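Local structure of osmolarity sensor protein EnvZ (Escherichia coli, 5XGA) at residues G65-S76 with T87-K95. The protein is a membrane-bound sensor histidine kinase that responds to osmolarity, probably through the periplasmic domain modelled here. Sequence-based numbering, arbitrary orientation. Where two conformers were deposited one is given.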
ATOM      1  N   GLY A  65      15.056   2.280  -5.621  1.00 34.06           N
ATOM      2  CA  GLY A  65      15.116   1.966  -4.204  1.00 33.92           C
ATOM      3  C   GLY A  65      14.691   0.547  -3.882  1.00 33.94           C
ATOM      4  O   GLY A  65      14.944   0.041  -2.789  1.00 33.86           O
ATOM      5  N   LEU A  66      14.034  -0.096  -4.838  1.00 30.89           N
ATOM      6  CA  LEU A  66      13.551  -1.454  -4.635  1.00 31.61           C
ATOM      7  C   LEU A  66      14.697  -2.404  -4.315  1.00 36.43           C
ATOM      8  O   LEU A  66      14.547  -3.333  -3.531  1.00 34.65           O
ATOM      9  CB  LEU A  66      12.801  -1.939  -5.871  1.00 28.64           C
ATOM     10  CG  LEU A  66      12.333  -3.391  -5.793  1.00 34.85           C
ATOM     11  CD1 LEU A  66      11.351  -3.568  -4.647  1.00 33.70           C
ATOM     12  CD2 LEU A  66      11.716  -3.812  -7.108  1.00 31.60           C
ATOM     13  N   ARG A  67      15.858  -2.160  -4.909  1.00 42.55           N
ATOM     14  CA  ARG A  67      16.949  -3.116  -4.787  1.00 41.42           C
ATOM     15  C   ARG A  67      17.472  -3.223  -3.362  1.00 45.97           C
ATOM     16  O   ARG A  67      17.980  -4.268  -2.964  1.00 54.01           O
ATOM     17  CB  ARG A  67      18.076  -2.751  -5.748  1.00 59.98           C
ATOM     18  CG  ARG A  67      17.922  -3.399  -7.119  1.00 65.08           C
ATOM     19  CD  ARG A  67      18.555  -4.772  -7.152  1.00 62.59           C
ATOM     20  NE  ARG A  67      19.928  -4.724  -6.658  1.00 73.49           N
ATOM     21  CZ  ARG A  67      20.992  -4.465  -7.414  1.00 79.04           C
ATOM     22  NH1 ARG A  67      20.852  -4.233  -8.714  1.00 79.05           N
ATOM     23  NH2 ARG A  67      22.200  -4.440  -6.870  1.00 74.52           N
ATOM     24  N   TRP A  68      17.323  -2.156  -2.585  1.00 44.50           N
ATOM     25  CA  TRP A  68      17.774  -2.162  -1.197  1.00 44.44           C
ATOM     26  C   TRP A  68      16.657  -2.616  -0.261  1.00 42.79           C
ATOM     27  O   TRP A  68      16.879  -2.866   0.924  1.00 46.53           O
ATOM     28  CB  TRP A  68      18.264  -0.772  -0.797  1.00 53.41           C
ATOM     29  CG  TRP A  68      19.046  -0.080  -1.883  1.00 61.54           C
ATOM     30  CD1 TRP A  68      18.874   1.199  -2.336  1.00 60.07           C
ATOM     31  CD2 TRP A  68      20.108  -0.643  -2.668  1.00 68.98           C
ATOM     32  NE1 TRP A  68      19.771   1.470  -3.345  1.00 70.62           N
ATOM     33  CE2 TRP A  68      20.539   0.355  -3.568  1.00 75.17           C
ATOM     34  CE3 TRP A  68      20.740  -1.894  -2.692  1.00 72.73           C
ATOM     35  CZ2 TRP A  68      21.572   0.139  -4.485  1.00 78.06           C
ATOM     36  CZ3 TRP A  68      21.769  -2.106  -3.604  1.00 73.69           C
ATOM     37  CH2 TRP A  68      22.173  -1.094  -4.487  1.00 77.49           C
ATOM     38  N   ALA A  69      15.453  -2.714  -0.808  1.00 30.28           N
ATOM     39  CA  ALA A  69      14.269  -3.042  -0.027  1.00 37.44           C
ATOM     40  C   ALA A  69      14.237  -4.525   0.348  1.00 35.88           C
ATOM     41  O   ALA A  69      14.480  -5.385  -0.495  1.00 36.98           O
ATOM     42  CB  ALA A  69      13.013  -2.666  -0.811  1.00 27.27           C
ATOM     43  N   GLN A  70      13.919  -4.825   1.604  1.00 30.93           N
ATOM     44  CA  GLN A  70      13.912  -6.215   2.063  1.00 38.91           C
ATOM     45  C   GLN A  70      12.497  -6.750   2.242  1.00 32.30           C
ATOM     46  O   GLN A  70      11.602  -6.011   2.644  1.00 27.52           O
ATOM     47  CB  GLN A  70      14.680  -6.344   3.380  1.00 44.64           C
ATOM     48  CG  GLN A  70      15.888  -5.408   3.492  1.00 57.00           C
ATOM     49  CD  GLN A  70      15.644  -4.257   4.463  1.00 60.83           C
ATOM     50  OE1 GLN A  70      15.448  -3.105   4.055  1.00 54.48           O
ATOM     51  NE2 GLN A  70      15.655  -4.567   5.756  1.00 65.19           N
ATOM     52  N   HIS A  71      12.312  -8.037   1.957  1.00 30.14           N
ATOM     53  CA  HIS A  71      11.016  -8.689   2.094  1.00 28.97           C
ATOM     54  C   HIS A  71      10.571  -8.702   3.551  1.00 31.19           C
ATOM     55  O   HIS A  71      11.337  -9.039   4.435  1.00 29.90           O
ATOM     56  CB  HIS A  71      11.082 -10.118   1.533  1.00 32.83           C
ATOM     57  CG  HIS A  71       9.879 -10.962   1.843  1.00 33.28           C
ATOM     58  ND1 HIS A  71       8.759 -10.990   1.041  1.00 31.26           N
ATOM     59  CD2 HIS A  71       9.637 -11.830   2.855  1.00 36.94           C
ATOM     60  CE1 HIS A  71       7.871 -11.825   1.555  1.00 32.88           C
ATOM     61  NE2 HIS A  71       8.378 -12.347   2.657  1.00 29.21           N
ATOM     62  N   TYR A  72       9.332  -8.291   3.796  1.00 28.75           N
ATOM     63  CA  TYR A  72       8.728  -8.397   5.124  1.00 28.86           C
ATOM     64  C   TYR A  72       7.593  -9.420   5.104  1.00 30.24           C
ATOM     65  O   TYR A  72       6.554  -9.188   4.487  1.00 24.38           O
ATOM     66  CB  TYR A  72       8.197  -7.044   5.586  1.00 30.30           C
ATOM     67  CG  TYR A  72       9.255  -6.183   6.224  1.00 33.19           C
ATOM     68  CD1 TYR A  72      10.394  -5.811   5.516  1.00 29.81           C
ATOM     69  CD2 TYR A  72       9.114  -5.734   7.529  1.00 36.40           C
ATOM     70  CE1 TYR A  72      11.362  -5.011   6.101  1.00 35.51           C
ATOM     71  CE2 TYR A  72      10.077  -4.937   8.120  1.00 37.59           C
ATOM     72  CZ  TYR A  72      11.194  -4.580   7.403  1.00 37.97           C
ATOM     73  OH  TYR A  72      12.150  -3.790   7.996  1.00 43.14           O
ATOM     74  N   GLU A  73       7.800 -10.542   5.780  1.00 26.80           N
ATOM     75  CA  GLU A  73       6.898 -11.677   5.664  1.00 26.16           C
ATOM     76  C   GLU A  73       5.575 -11.390   6.343  1.00 28.99           C
ATOM     77  O   GLU A  73       4.511 -11.604   5.760  1.00 25.92           O
ATOM     78  CB  GLU A  73       7.547 -12.933   6.257  1.00 35.55           C
ATOM     79  CG  GLU A  73       6.685 -14.193   6.220  1.00 30.43           C
ATOM     80  CD  GLU A  73       6.561 -14.808   4.836  1.00 36.77           C
ATOM     81  OE1 GLU A  73       7.143 -14.264   3.876  1.00 36.54           O
ATOM     82  OE2 GLU A  73       5.865 -15.843   4.708  1.00 34.40           O
ATOM     83  N   PHE A  74       5.624 -10.897   7.576  1.00 26.84           N
ATOM     84  CA  PHE A  74       4.378 -10.621   8.266  1.00 28.39           C
ATOM     85  C   PHE A  74       3.610  -9.511   7.555  1.00 30.12           C
ATOM     86  O   PHE A  74       2.412  -9.642   7.311  1.00 28.08           O
ATOM     87  CB  PHE A  74       4.613 -10.250   9.730  1.00 31.23           C
ATOM     88  CG  PHE A  74       3.348  -9.949  10.469  1.00 37.45           C
ATOM     89  CD1 PHE A  74       2.457 -10.967  10.778  1.00 39.83           C
ATOM     90  CD2 PHE A  74       3.028  -8.648  10.830  1.00 33.06           C
ATOM     91  CE1 PHE A  74       1.269 -10.693  11.449  1.00 42.66           C
ATOM     92  CE2 PHE A  74       1.849  -8.371  11.501  1.00 35.98           C
ATOM     93  CZ  PHE A  74       0.970  -9.394  11.807  1.00 33.71           C
ATOM     94  N   LEU A  75       4.290  -8.421   7.212  1.00 26.96           N
ATOM     95  CA  LEU A  75       3.607  -7.333   6.511  1.00 26.38           C
ATOM     96  C   LEU A  75       2.977  -7.827   5.207  1.00 20.12           C
ATOM     97  O   LEU A  75       1.869  -7.420   4.850  1.00 20.87           O
ATOM     98  CB  LEU A  75       4.570  -6.185   6.214  1.00 24.02           C
ATOM     99  CG  LEU A  75       5.253  -5.468   7.388  1.00 25.66           C
ATOM    100  CD1 LEU A  75       6.034  -4.289   6.858  1.00 25.74           C
ATOM    101  CD2 LEU A  75       4.252  -5.018   8.461  1.00 28.19           C
ATOM    102  N   SER A  76       3.693  -8.689   4.485  1.00 21.47           N
ATOM    103  CA  SER A  76       3.171  -9.209   3.222  1.00 22.33           C
ATOM    104  C   SER A  76       1.899 -10.037   3.442  1.00 19.96           C
ATOM    105  O   SER A  76       0.942  -9.927   2.682  1.00 24.26           O
ATOM    106  CB  SER A  76       4.236 -10.049   2.500  1.00 24.54           C
ATOM    107  OG  SER A  76       5.412  -9.286   2.245  1.00 24.36           O
ATOM    108  N   THR A  87       0.247 -11.106  -2.292  0.59 25.89           N
ATOM    109  CA  THR A  87       0.893  -9.808  -2.262  0.59 22.28           C
ATOM    110  C   THR A  87       2.332  -9.924  -1.787  0.59 23.44           C
ATOM    111  O   THR A  87       2.684 -10.848  -1.052  0.59 23.43           O
ATOM    112  CB  THR A  87       0.111  -8.844  -1.350  0.59 23.79           C
ATOM    113  OG1 THR A  87      -1.259  -8.805  -1.773  0.59 24.18           O
ATOM    114  CG2 THR A  87       0.698  -7.452  -1.404  0.59 21.16           C
ATOM    115  N   GLU A  88       3.167  -8.984  -2.222  1.00 23.73           N
ATOM    116  CA  GLU A  88       4.517  -8.863  -1.710  1.00 19.54           C
ATOM    117  C   GLU A  88       4.701  -7.449  -1.143  1.00 23.40           C
ATOM    118  O   GLU A  88       4.397  -6.476  -1.817  1.00 21.60           O
ATOM    119  CB  GLU A  88       5.541  -9.143  -2.814  1.00 21.56           C
ATOM    120  CG  GLU A  88       6.960  -8.655  -2.537  1.00 35.12           C
ATOM    121  CD  GLU A  88       7.709  -9.521  -1.560  1.00 37.52           C
ATOM    122  OE1 GLU A  88       7.117  -9.877  -0.524  1.00 39.87           O
ATOM    123  OE2 GLU A  88       8.891  -9.839  -1.822  1.00 39.50           O
ATOM    124  N   VAL A  89       5.174  -7.351   0.096  1.00 21.50           N
ATOM    125  CA  VAL A  89       5.535  -6.069   0.678  1.00 23.68           C
ATOM    126  C   VAL A  89       7.023  -6.081   0.992  1.00 24.92           C
ATOM    127  O   VAL A  89       7.509  -6.956   1.706  1.00 23.80           O
ATOM    128  CB  VAL A  89       4.739  -5.763   1.967  1.00 20.35           C
ATOM    129  CG1 VAL A  89       5.327  -4.551   2.691  1.00 26.24           C
ATOM    130  CG2 VAL A  89       3.227  -5.570   1.652  1.00 19.24           C
ATOM    131  N   ARG A  90       7.744  -5.109   0.450  1.00 20.09           N
ATOM    132  CA  ARG A  90       9.153  -4.935   0.790  1.00 20.51           C
ATOM    133  C   ARG A  90       9.347  -3.557   1.392  1.00 25.64           C
ATOM    134  O   ARG A  90       8.625  -2.614   1.036  1.00 27.88           O
ATOM    135  CB  ARG A  90      10.036  -5.116  -0.444  1.00 23.59           C
ATOM    136  CG  ARG A  90       9.957  -6.498  -1.053  1.00 25.63           C
ATOM    137  CD  ARG A  90      11.085  -6.741  -2.038  1.00 29.57           C
ATOM    138  NE  ARG A  90      10.739  -7.843  -2.926  1.00 31.64           N
ATOM    139  CZ  ARG A  90      11.277  -8.033  -4.123  1.00 37.57           C
ATOM    140  NH1 ARG A  90      12.202  -7.191  -4.569  1.00 29.71           N
ATOM    141  NH2 ARG A  90      10.886  -9.055  -4.872  1.00 32.45           N
ATOM    142  N   VAL A  91      10.298  -3.420   2.312  1.00 24.51           N
ATOM    143  CA  VAL A  91      10.502  -2.115   2.937  1.00 21.95           C
ATOM    144  C   VAL A  91      11.942  -1.658   2.825  1.00 33.06           C
ATOM    145  O   VAL A  91      12.884  -2.381   3.185  1.00 29.20           O
ATOM    146  CB  VAL A  91      10.106  -2.097   4.421  1.00 23.83           C
ATOM    147  CG1 VAL A  91      10.288  -0.677   4.991  1.00 26.13           C
ATOM    148  CG2 VAL A  91       8.656  -2.564   4.600  1.00 22.86           C
ATOM    149  N   GLU A  92      12.080  -0.444   2.317  1.00 25.78           N
ATOM    150  CA  GLU A  92      13.359   0.228   2.178  1.00 37.92           C
ATOM    151  C   GLU A  92      13.512   1.098   3.404  1.00 42.59           C
ATOM    152  O   GLU A  92      12.875   2.154   3.521  1.00 36.64           O
ATOM    153  CB  GLU A  92      13.386   1.030   0.872  1.00 38.75           C
ATOM    154  CG  GLU A  92      14.476   2.043   0.710  1.00 42.05           C
ATOM    155  CD  GLU A  92      14.330   2.792  -0.599  1.00 40.48           C
ATOM    156  OE1 GLU A  92      15.209   3.608  -0.928  1.00 43.83           O
ATOM    157  OE2 GLU A  92      13.321   2.560  -1.303  1.00 31.46           O
ATOM    158  N   VAL A  93      14.304   0.615   4.353  1.00 43.14           N
ATOM    159  CA  VAL A  93      14.463   1.309   5.622  1.00 53.67           C
ATOM    160  C   VAL A  93      15.609   2.295   5.506  1.00 56.11           C
ATOM    161  O   VAL A  93      15.961   2.980   6.466  1.00 63.50           O
ATOM    162  CB  VAL A  93      14.694   0.331   6.782  1.00 53.49           C
ATOM    163  CG1 VAL A  93      13.382  -0.363   7.146  1.00 53.00           C
ATOM    164  CG2 VAL A  93      15.768  -0.688   6.417  1.00 58.72           C
ATOM    165  N   ASN A  94      16.180   2.362   4.307  1.00 58.47           N
ATOM    166  CA  ASN A  94      17.061   3.462   3.946  1.00 60.65           C
ATOM    167  C   ASN A  94      16.225   4.733   3.864  1.00 62.68           C
ATOM    168  O   ASN A  94      14.990   4.673   3.910  1.00 61.45           O
ATOM    169  CB  ASN A  94      17.779   3.198   2.611  1.00 59.06           C
ATOM    170  CG  ASN A  94      17.507   1.803   2.051  1.00 60.63           C
ATOM    171  OD1 ASN A  94      17.082   0.892   2.769  1.00 55.45           O
ATOM    172  ND2 ASN A  94      17.761   1.633   0.756  1.00 58.79           N
ATOM    173  N   LYS A  95      16.896   5.877   3.742  1.00 65.37           N
ATOM    174  CA  LYS A  95      16.227   7.176   3.736  1.00 63.35           C
ATOM    175  C   LYS A  95      15.674   7.471   5.132  1.00 68.83           C
ATOM    176  O   LYS A  95      14.923   8.429   5.329  1.00 71.68           O
ATOM    177  CB  LYS A  95      15.110   7.217   2.683  1.00 64.52           C
ATOM    178  CG  LYS A  95      15.555   6.813   1.281  1.00 61.67           C
ATOM    179  CD  LYS A  95      14.380   6.346   0.423  1.00 52.57           C
ATOM    180  CE  LYS A  95      13.815   7.476  -0.431  1.00 51.38           C
ATOM    181  NZ  LYS A  95      13.287   8.600   0.387  1.00 54.55           N
TER
HETATM  182  O   HOH W   1      14.341  -5.852  -3.155  1.00 40.25           O
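H71 and E88 reach one another because each sends CG anti to its own backbone N (chi1 170° and 163°), and E88 then bends at chi2 (76°), which brings its carboxylate to the edge of the imidazole. H71 ND1 gives its hydrogen to the syn lone pair of E88 OE2 at 3.1 Å, near the ring plane. R90 NE, its hydrogen bond nearly straight and in the guanidinium plane, meets the same E88 OE2 at 2.9 Å from above the carboxylate plane, as part of a salt bridge, while H71 NE2 is held by E73 OE1, so the ring is gripped at both nitrogens. A glutamine in place of E88 would probably weaken this grip, leaving R90 without its charged mate and H71 ND1 with a poorer acceptor.

Alongside, the backbones pair as antiparallel strands: Q70 and V91 exchange two bonds, and Y72 N runs on to V89 O. Strand 70-71 is an outermost strand of the five-stranded antiparallel sheet, next to 87-92, in the periplasmic sensor domain, and the chain turns straight into helix 73-83. At that helix's N-cap, Y72 O accepts both S76 N and S76 OG, from opposite faces of its plane; S76 OG in turn accepts V89 N at 2.9 Å, tying the first helical turn to the strand.

On the face that carries Q70 and V91, V91 CG2 sits over the Y72 ring, 3.9 Å from its centroid, a CH-pi contact, and L75 CD1 meets the same methyl. L10 of helix 10-24 covers Y72, L75 and V91. Farther along, L66 CD1 lies 3.7 Å from R90 NH1, which donates to a water that also bonds L66 O and A69 O.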